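Local coordinates for CMP/dCMP-type deaminase domain-containing protein (Aspergillus oryzae RIB40, PDB 7DRY), which probably deaminates a phosphorylated pyrimidine intermediate of riboflavin biosynthesis, as a zinc-dependent enzyme with the cytidine deaminase fold, at residues 130-135 with 155-160; 26-31 with 95-100; 65-70 with 83-88; 32-37 with 89-94; 104-109 with 138-143. All coordinates share one frame; numbering follows the deposited sequence.

Contact 1 of 5, residues 130-135 with 155-160; sequences IYFGVK and IDWQVV
Phe132 lies between Trp157 and Val159 on one face of a parallel strand pair. Its CE1 reaches Val159 CG2 at 3.5 Å and its CZ lies 3.8 Å from Trp157 CE3. The Phe132 ring and the six-membered ring of Trp157 are only 26° from parallel, but slid so far apart that they barely overlap. Both aromatic CG atoms sit between their own backbone N and carbonyl carbon (chi1 near 54°), which leans the rings back over the strands. Lys135 crosses the far end of the indole, NZ 3.7 Å from Trp157 CH2. On the other face Gln158 runs alongside Tyr131, its CD 3.6 Å from Tyr131 CE2, with amide and ring planes 66° apart; Gln158 OE1 is hydrogen-bonded to Lys129 NZ. Four backbone bonds set this register, from Ile130 N to Asp156 O through Val160 N to Phe132 O (2.8 Å). Helix 145-152 forms the beta-alpha-beta crossover between the strands and packs Cys147 and Leu150 on Trp157, while strand 91-97 adjoins Ile130 and Tyr131.

Contact 2 of 5, residues 26-31 with 95-100; sequences FRVGAI and MYVTME
The Tyr96 ring meets Ile31 at its edge: Ile31 O lies near the ring plane, 4.1 Å from Tyr96 CD1. Tyr8 and Tyr131 both stack with this ring, and Tyr96 OH is hydrogen-bonded to His5 ND1 and Arg35 NH2. Phe26 sits at the other end, with Met99 SD 4.3 Å from its CD2; Phe140 and His175 meet Phe26 edge-to-face. Val28 makes the tight packing between the segments. Its CG1, anti to the backbone N (chi1 174°), presses against Val97 CG2 at 3.4 Å and lies 3.3 Å from Thr98 OG1. A water accepts from Thr98 OG1 and donates to Arg27 O (2.7 Å), bridging the segments. Reciprocal bonds join Ile31 and Tyr96, Tyr96 N to Ile31 O being 2.8 Å, and Thr98 N reaches Gly29 O at 3.2 Å; Gly29 N is buried with no partner. These are adjacent antiparallel central strands of the cytidine deaminase sheet, with Val28, Met95 and Val97 turned under helix 62-73, which begins just after zinc ligand His61.

Contact 3 of 5, residues 65-70 with 83-88; sequences CCLSNY and EVLPSE
Leu67 is the first residue of helical segment 65-70 to reach the loop, its CD2 lying 4.1 Å from Leu85 CD1, the two side chains crossing at about a right angle. One turn on, Tyr70 carries most of the contact. Its CG stands anti to the backbone N (chi1 -167°), which projects the ring from the helix across Val84, Leu85 and Pro86. Leu85 CD2 sits over one ring face as a CH-pi contact, 3.9 Å from the centroid and 21° off the normal, displaced toward Tyr70 CD2 and CE2. Alongside, Val84 CG2 touches Tyr70 CE2 at 3.7 Å. Val84 O lies in the ring plane at the edge, 3.2 Å from Tyr70 OH, and the hydroxyl also rests 3.5 Å from Pro86 CD. Leu85 also packs on Leu32 and Leu93 of the sheet, and its O accepts from Arg124 NH1. The pairing ties the connection leading to strand 91-97 back onto helix 62-73, the helix of the deaminase fold that follows zinc ligand His61 and bears Glu63.

Contact 4 of 5, residues 32-37 with 89-94; sequences LVSRKE and PDRKLV
Arg91 lies along strand 32-36 and touches it with nearly every atom of its side chain. CB is 3.5 Å from Arg35 O, and CG rests 3.7 Å from Lys36 CD. At CD, 3.4 Å from Ser34 OG, the chain bends (chi3 79°), laying the guanidinium back over the neighbouring strand. NE then donates to Ser34 OG, a short bond of 2.6 Å at 163° that stays in the guanidinium plane. NH2 reaches Ser34 O at 2.9 Å, approaching from above the carbonyl, 60° out of its plane, and also donates to Asp44 O. This side-on grip by two nitrogens on two atoms of one serine fixes the rotation of the guanidinium, and Lys36 N lies over the centre of one of its faces. Arg91 NH1 meets the aliphatic part of Lys36, 3.4 Å from Lys36 CD.

Arg91 and Lys36 both belong to the antiparallel pairing of strands 29-36 and 91-97 in the central sheet, where Val33 with Val94 and Arg35 with Lys92 form hydrogen-bonded pairs. Leu32 CD1 reaches across to Val94 O at 3.5 Å, on the face where Leu93 also packs. On the opposite face Arg35 NH2 makes a salt bridge with Asp45 OD2. Where the strands end, Glu37 N donates to Asp90 O at 2.8 Å.

Contact 5 of 5, residues 104-109 with 138-143; sequences KRLSGN and GTFVGG. With SO4 (sulfate ion), chain C.
Two loops that flank the zinc site of the cytidine deaminase fold meet at the surface, where Leu106 packs on Val141 and Phe140. Leu106 CG touches Val141 CG1 at 4.0 Å as the two side chains slide past each other in opposite directions. Leu106 CD1 reaches Phe140 CB, also at 4.0 Å, and lies near the plane of that ring at its edge. Deeper in, Thr139 CG2 rests 3.8 Å from Lys104 O and faces the zinc ligands His61 and Cys102. Thr139 OG1 is turned between its own backbone N and carbonyl carbon (chi1 64°), where it accepts from Val141 N in an ST turn.

No hydrogen bond joins the loops; the polar chemistry of segment 104-109 goes to a sulfate, probably from the crystallisation liquor. Its O3 takes a straight bond from Arg105 NE (2.9 Å, 163°) in the guanidinium plane, a weak one from NH1, and two from Ser107, through N and OG (2.7 Å). Leu106 N donates to O4 at 2.9 Å, and His61 and Asn59 bind the anion too. Asn109 positions this first shell: its CB lies over the guanidinium face, and its ND2 donates to Ser107 OG at 2.7 Å, leaving that hydroxyl to donate to the sulfate. So dense a set of donors, one of them zinc ligand His61, is consistent with a pocket that could take the phosphate of the riboflavin intermediate.

From the N terminus, the chain first enters contact 2 at 26-31 and contact 4 at 32-37, successive parts of strand 29-36. Helix 62-73 then folds onto its own following loop in contact 3, the innermost closure. Strand 91-97 next returns to close contact 4 and then contact 2, so 3 nests within 4 and 4 within 2, joining helix and loop to two central strands. Contacts 5 and 1 come after these in series and cross each other: segment 104-109 opens contact 5, strand 127-132 opens contact 1, 138-143 closes the former and 155-160 the latter. Contact 1 extends the same sheet to its edge, whereas contact 5 joins loops beside the zinc, about 28 Å centre to centre from contact 4.

Contact 1 of 5, residues 130-135 with 155-160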
# COMPACT_ATOMS: atom_id res chain seq x y z
N ILE A 130 1.52 8.41 1.19
CA ILE A 130 1.72 6.99 1.50
C ILE A 130 2.60 6.90 2.74
O ILE A 130 3.65 7.54 2.81
CB ILE A 130 2.40 6.24 0.34
CG1 ILE A 130 1.75 6.58 -1.01
CG2 ILE A 130 2.38 4.74 0.60
CD1 ILE A 130 0.32 6.12 -1.14
N TYR A 131 2.18 6.08 3.71
CA TYR A 131 3.03 5.70 4.83
C TYR A 131 3.32 4.21 4.71
O TYR A 131 2.42 3.43 4.43
CB TYR A 131 2.29 5.89 6.15
CG TYR A 131 2.07 7.33 6.57
CD1 TYR A 131 0.93 8.01 6.19
CD2 TYR A 131 3.00 8.00 7.35
CE1 TYR A 131 0.72 9.33 6.57
CE2 TYR A 131 2.79 9.32 7.75
CZ TYR A 131 1.65 9.97 7.35
OH TYR A 131 1.42 11.29 7.71
N PHE A 132 4.58 3.82 4.92
CA PHE A 132 4.94 2.40 4.88
C PHE A 132 6.01 2.11 5.93
O PHE A 132 6.64 3.02 6.47
CB PHE A 132 5.33 1.94 3.47
CG PHE A 132 6.40 2.78 2.83
CD1 PHE A 132 7.73 2.48 3.03
CD2 PHE A 132 6.08 3.86 2.02
CE1 PHE A 132 8.73 3.23 2.44
CE2 PHE A 132 7.07 4.61 1.42
CZ PHE A 132 8.39 4.30 1.63
N GLY A 133 6.23 0.81 6.19
CA GLY A 133 7.07 0.39 7.30
C GLY A 133 8.44 -0.14 6.94
O GLY A 133 9.32 -0.24 7.81
N VAL A 134 8.65 -0.47 5.67
CA VAL A 134 9.94 -0.96 5.18
C VAL A 134 10.18 -0.36 3.80
O VAL A 134 9.30 -0.43 2.93
CB VAL A 134 9.99 -2.50 5.10
CG1 VAL A 134 11.29 -2.96 4.46
CG2 VAL A 134 9.83 -3.13 6.48
N LYS A 135 11.37 0.21 3.59
CA LYS A 135 11.71 0.82 2.31
C LYS A 135 12.22 -0.23 1.32
O LYS A 135 13.31 -0.13 0.76
CB LYS A 135 12.69 1.97 2.50
CG LYS A 135 12.58 3.03 1.41
CD LYS A 135 13.54 4.19 1.61
CE LYS A 135 13.41 5.19 0.47
NZ LYS A 135 14.42 6.28 0.55
N ILE A 155 3.30 13.08 -4.85
CA ILE A 155 2.67 12.31 -3.79
C ILE A 155 3.68 12.19 -2.65
O ILE A 155 4.79 11.69 -2.85
CB ILE A 155 2.27 10.91 -4.27
CG1 ILE A 155 1.51 10.97 -5.60
CG2 ILE A 155 1.48 10.16 -3.18
CD1 ILE A 155 0.19 11.66 -5.52
N ASP A 156 3.29 12.63 -1.46
CA ASP A 156 4.17 12.53 -0.31
C ASP A 156 4.31 11.08 0.13
O ASP A 156 3.41 10.26 -0.08
CB ASP A 156 3.60 13.32 0.87
CG ASP A 156 3.62 14.82 0.66
OD1 ASP A 156 4.27 15.30 -0.30
OD2 ASP A 156 2.97 15.53 1.46
N TRP A 157 5.43 10.77 0.77
CA TRP A 157 5.56 9.47 1.41
C TRP A 157 6.43 9.60 2.65
O TRP A 157 7.23 10.53 2.78
CB TRP A 157 6.09 8.40 0.45
CG TRP A 157 7.37 8.76 -0.22
CD1 TRP A 157 7.51 9.38 -1.43
CD2 TRP A 157 8.70 8.54 0.28
NE1 TRP A 157 8.85 9.55 -1.71
CE2 TRP A 157 9.59 9.05 -0.68
CE3 TRP A 157 9.21 7.96 1.45
CZ2 TRP A 157 10.98 9.00 -0.51
CZ3 TRP A 157 10.59 7.92 1.61
CH2 TRP A 157 11.46 8.43 0.64
N GLN A 158 6.27 8.64 3.56
CA GLN A 158 6.96 8.68 4.83
C GLN A 158 7.18 7.25 5.31
O GLN A 158 6.24 6.44 5.32
CB GLN A 158 6.12 9.43 5.86
CG GLN A 158 6.76 9.57 7.22
CD GLN A 158 6.08 10.64 8.05
OE1 GLN A 158 5.67 11.68 7.53
NE2 GLN A 158 5.94 10.38 9.34
N VAL A 159 8.41 6.93 5.70
CA VAL A 159 8.70 5.65 6.33
C VAL A 159 8.42 5.76 7.82
O VAL A 159 8.84 6.73 8.47
CB VAL A 159 10.16 5.24 6.07
CG1 VAL A 159 10.39 3.83 6.59
CG2 VAL A 159 10.48 5.32 4.59
N VAL A 160 7.72 4.77 8.36
CA VAL A 160 7.42 4.69 9.78
C VAL A 160 8.24 3.54 10.34
O VAL A 160 8.01 2.37 9.99
CB VAL A 160 5.92 4.45 10.02
CG1 VAL A 160 5.62 4.38 11.51
CG2 VAL A 160 5.09 5.53 9.33
O HOH W 1 8.49 -0.14 10.38

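Contact 2 of 5, residues 26-31 with 95-100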
# COMPACT_ATOMS: atom_id res chain seq x y z
N PHE A 26 4.49 -11.65 -1.82
CA PHE A 26 4.88 -10.80 -0.70
C PHE A 26 3.60 -10.39 -0.01
O PHE A 26 2.79 -9.65 -0.57
CB PHE A 26 5.67 -9.59 -1.19
CG PHE A 26 7.09 -9.92 -1.57
CD1 PHE A 26 7.38 -10.54 -2.78
CD2 PHE A 26 8.13 -9.63 -0.71
CE1 PHE A 26 8.69 -10.87 -3.12
CE2 PHE A 26 9.45 -9.95 -1.04
CZ PHE A 26 9.73 -10.56 -2.25
N ARG A 27 3.41 -10.90 1.21
CA ARG A 27 2.16 -10.74 1.94
C ARG A 27 2.14 -9.37 2.60
O ARG A 27 2.89 -9.11 3.55
CB ARG A 27 2.03 -11.85 2.97
CG ARG A 27 1.97 -13.21 2.32
CD ARG A 27 2.24 -14.29 3.33
NE ARG A 27 1.09 -14.59 4.16
CZ ARG A 27 1.12 -14.65 5.50
NH1 ARG A 27 2.24 -14.40 6.16
NH2 ARG A 27 0.03 -14.98 6.16
N VAL A 28 1.28 -8.49 2.08
CA VAL A 28 1.24 -7.08 2.42
C VAL A 28 -0.21 -6.70 2.69
O VAL A 28 -1.14 -7.32 2.16
CB VAL A 28 1.87 -6.25 1.26
CG1 VAL A 28 1.74 -4.75 1.48
CG2 VAL A 28 3.33 -6.60 1.08
N GLY A 29 -0.40 -5.69 3.54
CA GLY A 29 -1.72 -5.16 3.81
C GLY A 29 -1.72 -3.65 3.62
O GLY A 29 -0.71 -2.98 3.82
N ALA A 30 -2.89 -3.13 3.23
CA ALA A 30 -3.02 -1.71 2.93
C ALA A 30 -4.36 -1.20 3.45
O ALA A 30 -5.38 -1.89 3.36
CB ALA A 30 -2.97 -1.45 1.42
N ILE A 31 -4.35 0.04 3.97
CA ILE A 31 -5.55 0.70 4.48
C ILE A 31 -5.56 2.11 3.94
O ILE A 31 -4.58 2.85 4.08
CB ILE A 31 -5.58 0.72 6.02
CG1 ILE A 31 -5.68 -0.70 6.57
CG2 ILE A 31 -6.77 1.55 6.52
CD1 ILE A 31 -5.48 -0.81 8.09
N MET A 95 -2.75 6.49 2.21
CA MET A 95 -2.69 5.04 2.22
C MET A 95 -1.54 4.56 3.10
O MET A 95 -0.40 5.01 2.94
CB MET A 95 -2.54 4.47 0.81
CG MET A 95 -2.63 2.95 0.80
SD MET A 95 -2.43 2.20 -0.82
CE MET A 95 -4.09 2.41 -1.48
N TYR A 96 -1.87 3.68 4.04
CA TYR A 96 -0.88 2.94 4.80
C TYR A 96 -0.68 1.58 4.15
O TYR A 96 -1.63 0.95 3.68
CB TYR A 96 -1.36 2.73 6.24
CG TYR A 96 -1.41 3.99 7.06
CD1 TYR A 96 -2.56 4.79 7.08
CD2 TYR A 96 -0.32 4.38 7.83
CE1 TYR A 96 -2.60 5.96 7.83
CE2 TYR A 96 -0.35 5.54 8.59
CZ TYR A 96 -1.49 6.32 8.59
OH TYR A 96 -1.53 7.47 9.34
N VAL A 97 0.57 1.14 4.08
CA VAL A 97 0.88 -0.16 3.48
C VAL A 97 2.15 -0.67 4.13
O VAL A 97 3.04 0.12 4.45
CB VAL A 97 0.98 -0.02 1.94
CG1 VAL A 97 2.00 1.02 1.55
CG2 VAL A 97 1.28 -1.34 1.28
N THR A 98 2.23 -1.98 4.39
CA THR A 98 3.36 -2.45 5.19
C THR A 98 4.68 -2.23 4.45
O THR A 98 5.67 -1.82 5.06
CB THR A 98 3.21 -3.90 5.65
OG1 THR A 98 3.06 -4.77 4.52
CG2 THR A 98 2.02 -4.05 6.60
N MET A 99 4.71 -2.47 3.14
CA MET A 99 5.93 -2.32 2.35
C MET A 99 5.78 -1.20 1.33
O MET A 99 4.67 -0.83 0.95
CB MET A 99 6.27 -3.64 1.64
CG MET A 99 6.47 -4.82 2.60
SD MET A 99 7.08 -6.30 1.80
CE MET A 99 8.80 -5.86 1.49
N GLU A 100 6.92 -0.65 0.91
CA GLU A 100 6.95 0.42 -0.08
C GLU A 100 6.16 -0.01 -1.33
O GLU A 100 6.35 -1.13 -1.81
CB GLU A 100 8.40 0.67 -0.48
CG GLU A 100 8.59 1.67 -1.61
CD GLU A 100 10.02 1.68 -2.12
OE1 GLU A 100 10.85 0.92 -1.60
OE2 GLU A 100 10.31 2.45 -3.06
O HOH W 2 3.96 -7.28 5.29

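Contact 3 of 5, residues 65-70 with 83-88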
# COMPACT_ATOMS: atom_id res chain seq x y z
N CYS A 65 -5.53 -4.48 -4.49
CA CYS A 65 -6.78 -5.01 -3.95
C CYS A 65 -7.55 -3.94 -3.19
O CYS A 65 -8.78 -3.90 -3.25
CB CYS A 65 -6.46 -6.19 -3.04
SG CYS A 65 -6.02 -7.67 -4.02
N CYS A 66 -6.84 -3.09 -2.45
CA CYS A 66 -7.50 -2.02 -1.71
C CYS A 66 -8.31 -1.13 -2.65
O CYS A 66 -9.48 -0.81 -2.39
CB CYS A 66 -6.43 -1.22 -0.98
SG CYS A 66 -7.03 0.14 0.04
N LEU A 67 -7.69 -0.73 -3.77
CA LEU A 67 -8.38 0.13 -4.73
C LEU A 67 -9.46 -0.64 -5.48
O LEU A 67 -10.55 -0.10 -5.74
CB LEU A 67 -7.36 0.71 -5.71
CG LEU A 67 -6.39 1.71 -5.09
CD1 LEU A 67 -5.25 2.05 -6.05
CD2 LEU A 67 -7.10 2.98 -4.66
N SER A 68 -9.19 -1.90 -5.83
CA SER A 68 -10.17 -2.67 -6.59
C SER A 68 -11.39 -2.99 -5.74
O SER A 68 -12.51 -3.05 -6.27
CB SER A 68 -9.51 -3.95 -7.08
OG SER A 68 -8.60 -3.67 -8.12
N ASN A 69 -11.21 -3.22 -4.43
CA ASN A 69 -12.36 -3.43 -3.56
C ASN A 69 -13.28 -2.22 -3.60
O ASN A 69 -14.51 -2.36 -3.71
CB ASN A 69 -11.88 -3.66 -2.13
CG ASN A 69 -11.27 -5.02 -1.92
OD1 ASN A 69 -11.53 -5.97 -2.65
ND2 ASN A 69 -10.46 -5.14 -0.87
N TYR A 70 -12.70 -1.02 -3.50
CA TYR A 70 -13.50 0.19 -3.56
C TYR A 70 -14.20 0.33 -4.90
O TYR A 70 -15.39 0.66 -4.96
CB TYR A 70 -12.61 1.41 -3.27
CG TYR A 70 -13.40 2.67 -2.99
CD1 TYR A 70 -13.81 3.00 -1.70
CD2 TYR A 70 -13.76 3.53 -4.02
CE1 TYR A 70 -14.52 4.14 -1.45
CE2 TYR A 70 -14.48 4.69 -3.76
CZ TYR A 70 -14.85 4.98 -2.47
OH TYR A 70 -15.58 6.13 -2.22
N GLU A 83 -12.47 7.89 -10.45
CA GLU A 83 -13.70 8.66 -10.63
C GLU A 83 -14.58 8.65 -9.39
O GLU A 83 -15.45 9.51 -9.26
CB GLU A 83 -14.53 8.07 -11.78
CG GLU A 83 -13.84 8.04 -13.13
CD GLU A 83 -14.69 7.38 -14.20
OE1 GLU A 83 -15.84 6.98 -13.90
OE2 GLU A 83 -14.20 7.23 -15.33
N VAL A 84 -14.38 7.69 -8.49
CA VAL A 84 -15.29 7.47 -7.37
C VAL A 84 -14.65 7.64 -6.01
O VAL A 84 -15.37 7.69 -5.00
CB VAL A 84 -16.00 6.10 -7.45
CG1 VAL A 84 -16.91 6.03 -8.68
CG2 VAL A 84 -14.98 4.97 -7.46
N LEU A 85 -13.32 7.70 -5.92
CA LEU A 85 -12.70 7.91 -4.62
C LEU A 85 -13.09 9.28 -4.06
O LEU A 85 -13.31 10.23 -4.82
CB LEU A 85 -11.18 7.84 -4.73
CG LEU A 85 -10.63 6.42 -4.88
CD1 LEU A 85 -9.17 6.50 -5.32
CD2 LEU A 85 -10.80 5.62 -3.59
N PRO A 86 -13.18 9.40 -2.73
CA PRO A 86 -13.55 10.70 -2.14
C PRO A 86 -12.59 11.80 -2.55
O PRO A 86 -11.38 11.58 -2.69
CB PRO A 86 -13.46 10.44 -0.63
CG PRO A 86 -13.60 8.98 -0.49
CD PRO A 86 -12.98 8.36 -1.71
N SER A 87 -13.15 13.00 -2.72
CA SER A 87 -12.36 14.18 -3.07
C SER A 87 -13.09 15.37 -2.45
O SER A 87 -13.87 16.06 -3.10
CB SER A 87 -12.22 14.32 -4.58
OG SER A 87 -11.27 15.33 -4.90
N GLU A 88 -12.75 15.66 -1.19
CA GLU A 88 -13.22 16.83 -0.48
C GLU A 88 -12.02 17.71 -0.14
O GLU A 88 -11.01 17.20 0.36
CB GLU A 88 -13.94 16.41 0.81
CG GLU A 88 -14.83 15.19 0.65
CD GLU A 88 -15.06 14.45 1.95
OE1 GLU A 88 -14.68 13.25 2.03
OE2 GLU A 88 -15.60 15.06 2.90

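Contact 4 of 5, residues 32-37 with 89-94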
# COMPACT_ATOMS: atom_id res chain seq x y z
N LEU A 32 -6.67 2.49 3.31
CA LEU A 32 -6.84 3.83 2.75
C LEU A 32 -7.73 4.63 3.69
O LEU A 32 -8.81 4.17 4.07
CB LEU A 32 -7.48 3.72 1.36
CG LEU A 32 -7.68 5.05 0.62
CD1 LEU A 32 -6.33 5.72 0.35
CD2 LEU A 32 -8.42 4.78 -0.68
N VAL A 33 -7.26 5.82 4.09
CA VAL A 33 -7.88 6.63 5.13
C VAL A 33 -8.19 8.01 4.57
O VAL A 33 -7.40 8.57 3.81
CB VAL A 33 -6.92 6.75 6.33
CG1 VAL A 33 -7.49 7.64 7.43
CG2 VAL A 33 -6.57 5.36 6.88
N SER A 34 -9.33 8.58 4.97
CA SER A 34 -9.65 9.99 4.75
C SER A 34 -9.38 10.75 6.04
O SER A 34 -9.95 10.44 7.09
CB SER A 34 -11.10 10.20 4.32
OG SER A 34 -11.45 11.58 4.36
N ARG A 35 -8.51 11.76 5.96
CA ARG A 35 -8.00 12.46 7.13
C ARG A 35 -8.15 13.96 6.92
O ARG A 35 -7.91 14.48 5.82
CB ARG A 35 -6.51 12.11 7.30
CG ARG A 35 -5.77 12.92 8.35
CD ARG A 35 -4.44 12.25 8.67
NE ARG A 35 -4.64 10.95 9.31
CZ ARG A 35 -3.76 9.96 9.30
NH1 ARG A 35 -2.59 10.11 8.67
NH2 ARG A 35 -4.04 8.82 9.91
N LYS A 36 -8.53 14.68 7.98
CA LYS A 36 -8.59 16.13 7.89
C LYS A 36 -7.20 16.69 7.61
O LYS A 36 -6.20 16.23 8.18
CB LYS A 36 -9.13 16.73 9.19
CG LYS A 36 -10.61 16.51 9.41
CD LYS A 36 -11.45 17.22 8.36
CE LYS A 36 -11.30 18.73 8.45
NZ LYS A 36 -12.33 19.38 9.31
N GLU A 37 -7.12 17.67 6.72
CA GLU A 37 -5.84 18.33 6.49
C GLU A 37 -5.53 19.27 7.65
O GLU A 37 -6.43 19.80 8.30
CB GLU A 37 -5.85 19.09 5.17
CG GLU A 37 -5.56 18.17 3.99
CD GLU A 37 -6.21 18.62 2.71
OE1 GLU A 37 -5.74 18.20 1.62
OE2 GLU A 37 -7.18 19.39 2.77
N PRO A 89 -12.08 19.02 -0.40
CA PRO A 89 -10.85 19.83 -0.34
C PRO A 89 -10.18 19.90 1.02
O PRO A 89 -8.96 20.12 1.06
CB PRO A 89 -11.31 21.20 -0.82
CG PRO A 89 -12.55 20.94 -1.61
CD PRO A 89 -13.22 19.78 -0.94
N ASP A 90 -10.91 19.74 2.13
CA ASP A 90 -10.35 19.88 3.47
C ASP A 90 -9.85 18.57 4.05
O ASP A 90 -9.20 18.57 5.11
CB ASP A 90 -11.38 20.49 4.43
CG ASP A 90 -11.58 21.97 4.21
OD1 ASP A 90 -10.88 22.55 3.35
OD2 ASP A 90 -12.42 22.56 4.92
N ARG A 91 -10.14 17.46 3.39
CA ARG A 91 -9.67 16.13 3.75
C ARG A 91 -8.76 15.60 2.65
O ARG A 91 -8.91 15.95 1.48
CB ARG A 91 -10.82 15.13 3.95
CG ARG A 91 -11.79 15.55 5.03
CD ARG A 91 -12.89 14.52 5.22
NE ARG A 91 -12.36 13.42 6.00
CZ ARG A 91 -12.46 13.34 7.32
NH1 ARG A 91 -13.09 14.28 8.01
NH2 ARG A 91 -11.92 12.32 7.95
N LYS A 92 -7.82 14.75 3.05
CA LYS A 92 -6.91 14.12 2.11
C LYS A 92 -6.98 12.61 2.28
O LYS A 92 -7.27 12.10 3.37
CB LYS A 92 -5.46 14.59 2.31
CG LYS A 92 -4.84 14.23 3.65
CD LYS A 92 -3.37 14.68 3.67
CE LYS A 92 -2.74 14.57 5.04
NZ LYS A 92 -1.37 15.17 5.03
N LEU A 93 -6.69 11.90 1.20
CA LEU A 93 -6.62 10.45 1.22
C LEU A 93 -5.17 10.05 1.48
O LEU A 93 -4.25 10.56 0.83
CB LEU A 93 -7.07 9.87 -0.11
CG LEU A 93 -8.57 9.96 -0.39
CD1 LEU A 93 -8.84 9.50 -1.82
CD2 LEU A 93 -9.35 9.09 0.60
N VAL A 94 -4.98 9.17 2.44
CA VAL A 94 -3.67 8.66 2.82
C VAL A 94 -3.76 7.15 2.79
O VAL A 94 -4.73 6.57 3.29
CB VAL A 94 -3.31 9.15 4.24
CG1 VAL A 94 -2.06 8.47 4.74
CG2 VAL A 94 -3.17 10.67 4.25
O HOH W 3 -13.57 21.44 7.08

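Contact 5 of 5, residues 104-109 with 138-143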
# COMPACT_ATOMS: atom_id res chain seq x y z
N LYS A 104 7.84 -1.35 -10.16
CA LYS A 104 8.15 -2.32 -11.19
C LYS A 104 7.67 -3.67 -10.68
O LYS A 104 7.75 -3.94 -9.48
CB LYS A 104 9.66 -2.36 -11.46
CG LYS A 104 10.06 -3.27 -12.61
CD LYS A 104 11.34 -2.79 -13.27
CE LYS A 104 11.99 -3.90 -14.08
NZ LYS A 104 13.08 -4.57 -13.32
N ARG A 105 7.15 -4.49 -11.59
CA ARG A 105 6.69 -5.83 -11.23
C ARG A 105 7.28 -6.85 -12.18
O ARG A 105 7.57 -6.54 -13.34
CB ARG A 105 5.15 -5.92 -11.24
CG ARG A 105 4.51 -5.17 -10.09
CD ARG A 105 2.99 -5.35 -10.04
NE ARG A 105 2.62 -6.75 -9.87
CZ ARG A 105 1.40 -7.17 -9.59
NH1 ARG A 105 1.16 -8.47 -9.47
NH2 ARG A 105 0.40 -6.30 -9.44
N LEU A 106 7.47 -8.07 -11.67
CA LEU A 106 8.00 -9.14 -12.51
C LEU A 106 6.98 -9.59 -13.54
O LEU A 106 7.33 -9.89 -14.69
CB LEU A 106 8.44 -10.32 -11.65
CG LEU A 106 9.81 -10.11 -11.00
CD1 LEU A 106 10.15 -11.24 -10.05
CD2 LEU A 106 10.84 -9.99 -12.09
N SER A 107 5.71 -9.65 -13.15
CA SER A 107 4.63 -9.89 -14.09
C SER A 107 4.41 -8.65 -14.94
O SER A 107 5.03 -7.60 -14.76
CB SER A 107 3.37 -10.29 -13.33
OG SER A 107 2.87 -9.19 -12.59
N GLY A 108 3.50 -8.76 -15.90
CA GLY A 108 3.16 -7.62 -16.72
C GLY A 108 2.16 -6.68 -16.12
O GLY A 108 1.69 -5.76 -16.79
N ASN A 109 1.80 -6.89 -14.85
CA ASN A 109 0.76 -6.09 -14.23
C ASN A 109 1.27 -4.70 -13.88
O ASN A 109 2.44 -4.51 -13.53
CB ASN A 109 0.22 -6.79 -12.99
CG ASN A 109 -0.46 -8.10 -13.31
OD1 ASN A 109 -1.56 -8.12 -13.88
ND2 ASN A 109 0.18 -9.21 -12.95
N GLY A 138 7.11 -4.89 -2.21
CA GLY A 138 6.61 -6.25 -2.11
C GLY A 138 6.81 -7.02 -3.39
O GLY A 138 5.86 -7.56 -3.96
N THR A 139 8.06 -7.07 -3.86
CA THR A 139 8.46 -7.77 -5.07
C THR A 139 9.89 -8.22 -4.87
O THR A 139 10.60 -7.73 -3.99
CB THR A 139 8.48 -6.86 -6.29
OG1 THR A 139 9.48 -5.84 -6.11
CG2 THR A 139 7.12 -6.22 -6.57
N PHE A 140 10.33 -9.14 -5.73
CA PHE A 140 11.73 -9.54 -5.71
C PHE A 140 12.64 -8.48 -6.32
O PHE A 140 13.86 -8.58 -6.15
CB PHE A 140 11.92 -10.86 -6.44
CG PHE A 140 11.38 -12.06 -5.70
CD1 PHE A 140 11.97 -12.49 -4.51
CD2 PHE A 140 10.31 -12.77 -6.20
CE1 PHE A 140 11.48 -13.60 -3.84
CE2 PHE A 140 9.81 -13.88 -5.53
CZ PHE A 140 10.40 -14.30 -4.35
N VAL A 141 12.10 -7.48 -7.02
CA VAL A 141 12.98 -6.54 -7.71
C VAL A 141 13.73 -5.67 -6.71
O VAL A 141 14.89 -5.31 -6.94
CB VAL A 141 12.22 -5.72 -8.78
CG1 VAL A 141 11.44 -6.65 -9.72
CG2 VAL A 141 11.33 -4.64 -8.17
N GLY A 142 13.11 -5.35 -5.58
CA GLY A 142 13.74 -4.51 -4.58
C GLY A 142 13.94 -3.09 -5.07
O GLY A 142 13.53 -2.70 -6.17
N GLY A 143 14.58 -2.29 -4.23
CA GLY A 143 14.96 -0.94 -4.60
C GLY A 143 14.01 0.13 -4.11
O GLY A 143 13.17 -0.07 -3.24
S SO4 C . 5.06 -9.64 -9.25
O1 SO4 C . 4.40 -9.29 -7.98
O2 SO4 C . 5.07 -11.10 -9.36
O3 SO4 C . 4.31 -9.08 -10.36
O4 SO4 C . 6.40 -9.08 -9.17